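Local coordinates for protein beta sliding clamp (Borrelia burgdorferi, PDB 6DJ8) that probably encircles DNA as a head-to-tail dimeric ring and tethers DNA polymerases and other proteins to it, conferring processivity, at residues I33-M38 with N82-Y87. Residues are numbered along the deposited sequence; the frame is centred on the assembly and turned at random.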
loop_
_atom_site.group_PDB
_atom_site.type_symbol
_atom_site.label_atom_id
_atom_site.label_comp_id
_atom_site.label_asym_id
_atom_site.label_seq_id
_atom_site.Cartn_x
_atom_site.Cartn_y
_atom_site.Cartn_z
ATOM N N ILE A 33 18.372 7.646 5.458
ATOM C CA ILE A 33 18.523 7.303 6.868
ATOM C C ILE A 33 17.702 6.058 7.171
ATOM O O ILE A 33 16.467 6.092 7.127
ATOM C CB ILE A 33 18.100 8.469 7.772
ATOM C CG1 ILE A 33 18.961 9.703 7.511
ATOM C CG2 ILE A 33 18.148 8.068 9.230
ATOM C CD1 ILE A 33 18.722 10.825 8.506
ATOM N N LEU A 34 18.383 4.967 7.509
ATOM C CA LEU A 34 17.724 3.791 8.074
ATOM C C LEU A 34 17.308 4.096 9.509
ATOM O O LEU A 34 18.162 4.253 10.386
ATOM C CB LEU A 34 18.655 2.582 8.014
ATOM C CG LEU A 34 20.148 2.862 8.243
ATOM C CD1 LEU A 34 20.764 1.811 9.152
ATOM C CD2 LEU A 34 20.933 2.959 6.919
ATOM N N ASN A 35 15.997 4.177 9.752
ATOM C CA ASN A 35 15.447 4.654 11.025
ATOM C C ASN A 35 15.321 3.492 12.006
ATOM O O ASN A 35 14.277 2.847 12.114
ATOM C CB ASN A 35 14.102 5.334 10.796
ATOM C CG ASN A 35 13.392 5.688 12.095
ATOM O OD1 ASN A 35 14.018 6.112 13.072
ATOM N ND2 ASN A 35 12.075 5.505 12.111
ATOM N N ARG A 36 16.393 3.237 12.752
ATOM C CA ARG A 36 16.354 2.175 13.747
ATOM C C ARG A 36 15.598 2.622 14.991
ATOM O O ARG A 36 14.436 2.254 15.182
ATOM C CB ARG A 36 17.768 1.724 14.120
ATOM C CG ARG A 36 18.443 0.902 13.037
ATOM C CD ARG A 36 19.563 0.030 13.592
ATOM N NE ARG A 36 20.609 0.799 14.262
ATOM C CZ ARG A 36 21.470 1.595 13.635
ATOM N NH1 ARG A 36 21.403 1.751 12.323
ATOM N NH2 ARG A 36 22.391 2.254 14.324
ATOM N N ASN A 37 16.242 3.425 15.830
ATOM C CA ASN A 37 15.719 3.742 17.148
ATOM C C ASN A 37 15.966 5.215 17.442
ATOM O O ASN A 37 16.944 5.808 16.976
ATOM C CB ASN A 37 16.311 2.819 18.231
ATOM C CG ASN A 37 17.271 3.530 19.159
ATOM O OD1 ASN A 37 16.857 4.224 20.086
ATOM N ND2 ASN A 37 18.569 3.334 18.931
ATOM N N MET A 38 15.032 5.804 18.190
ATOM C CA MET A 38 15.055 7.229 18.492
ATOM C C MET A 38 16.318 7.668 19.225
ATOM O O MET A 38 16.706 8.837 19.117
ATOM C CB MET A 38 13.805 7.539 19.315
ATOM C CG MET A 38 13.748 8.865 20.009
ATOM S SD MET A 38 12.236 8.890 20.997
ATOM C CE MET A 38 12.222 10.586 21.523
ATOM N N ASN A 82 16.244 13.092 15.904
ATOM C CA ASN A 82 15.724 11.927 15.199
ATOM C C ASN A 82 14.876 12.342 14.009
ATOM O O ASN A 82 13.925 13.111 14.157
ATOM C CB ASN A 82 14.910 11.077 16.173
ATOM C CG ASN A 82 14.252 9.907 15.501
ATOM O OD1 ASN A 82 13.057 9.951 15.179
ATOM N ND2 ASN A 82 15.029 8.858 15.254
ATOM N N ALA A 83 15.235 11.837 12.815
ATOM C CA ALA A 83 14.618 12.331 11.587
ATOM C C ALA A 83 13.130 11.999 11.526
ATOM O O ALA A 83 12.331 12.813 11.058
ATOM C CB ALA A 83 15.319 11.735 10.361
ATOM N N SER A 84 12.761 10.783 11.932
ATOM C CA SER A 84 11.370 10.341 11.858
ATOM C C SER A 84 10.471 11.172 12.780
ATOM O O SER A 84 9.365 11.576 12.393
ATOM C CB SER A 84 11.306 8.851 12.209
ATOM O OG SER A 84 9.982 8.360 12.189
ATOM N N ASN A 85 10.935 11.454 13.999
ATOM C CA ASN A 85 10.137 12.278 14.906
ATOM C C ASN A 85 10.004 13.705 14.388
ATOM O O ASN A 85 8.920 14.294 14.443
ATOM C CB ASN A 85 10.745 12.283 16.305
ATOM C CG ASN A 85 10.616 10.948 16.997
ATOM O OD1 ASN A 85 9.912 10.059 16.521
ATOM N ND2 ASN A 85 11.290 10.800 18.134
ATOM N N PHE A 86 11.095 14.275 13.879
ATOM C CA PHE A 86 11.042 15.643 13.382
ATOM C C PHE A 86 10.089 15.752 12.206
ATOM O O PHE A 86 9.309 16.703 12.109
ATOM C CB PHE A 86 12.449 16.095 12.972
ATOM C CG PHE A 86 12.567 17.568 12.745
ATOM C CD1 PHE A 86 11.801 18.462 13.472
ATOM C CD2 PHE A 86 13.434 18.062 11.783
ATOM C CE1 PHE A 86 11.906 19.821 13.260
ATOM C CE2 PHE A 86 13.549 19.419 11.574
ATOM C CZ PHE A 86 12.776 20.301 12.317
ATOM N N TYR A 87 10.153 14.786 11.289
ATOM C CA TYR A 87 9.211 14.748 10.180
ATOM C C TYR A 87 7.777 14.653 10.686
ATOM O O TYR A 87 6.880 15.337 10.179
ATOM C CB TYR A 87 9.536 13.558 9.272
ATOM C CG TYR A 87 8.696 13.487 8.023
ATOM C CD1 TYR A 87 8.697 14.534 7.115
ATOM C CD2 TYR A 87 7.904 12.373 7.742
ATOM C CE1 TYR A 87 7.936 14.489 5.955
ATOM C CE2 TYR A 87 7.128 12.315 6.572
ATOM C CZ TYR A 87 7.162 13.382 5.686
ATOM O OH TYR A 87 6.427 13.368 4.528
HETATM O O HOH W 1 14.778 8.657 11.964
HETATM O O HOH W 2 17.613 9.336 16.247
#
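With CG anti to the backbone N in both Asn35 and Asn82 (chi1 176°), the two amides meet where the loop 33-38 passes the capped N-terminus of helix 83-92, in the N-terminal domain of the sliding ring, Asn35 OD1 facing Asn82 ND2. Asn82 is the N-cap: its OD1 accepts from Asn85 N at 2.9 Å, the donor tilted 22° from the carbonyl plane. With OD1 engaged in the cap, ND2 is directed to the loop, 3.6 Å from Met38 CA. The Asn35 and Asn82 side chains cross at about a right angle, their amide planes 52° apart, and touch without bonding. Water joins the segments instead. One molecule accepts from Ser84 N, in the first turn of the helix, and donates weakly to Asn35 OD1; a second accepts from Asn82 ND2 at 2.8 Å and donates to Met38 O. Asn35, centre of an inverse gamma turn, also rests its amide on Ser84, ND2 being 3.4 Å from Ser84 CB. At one end Ile33 CD1 packs on Ala83 CB, 4.0 Å away. At the other, near the second subunit, Met38 packs on Thr322 and Asn85 on Arg324 of that chain. Here the extended Met38 chain crosses the Asn85 side chain at about a right angle, past its ND2 end, CE 3.5 Å and SD 3.6 Å from Asn85 ND2.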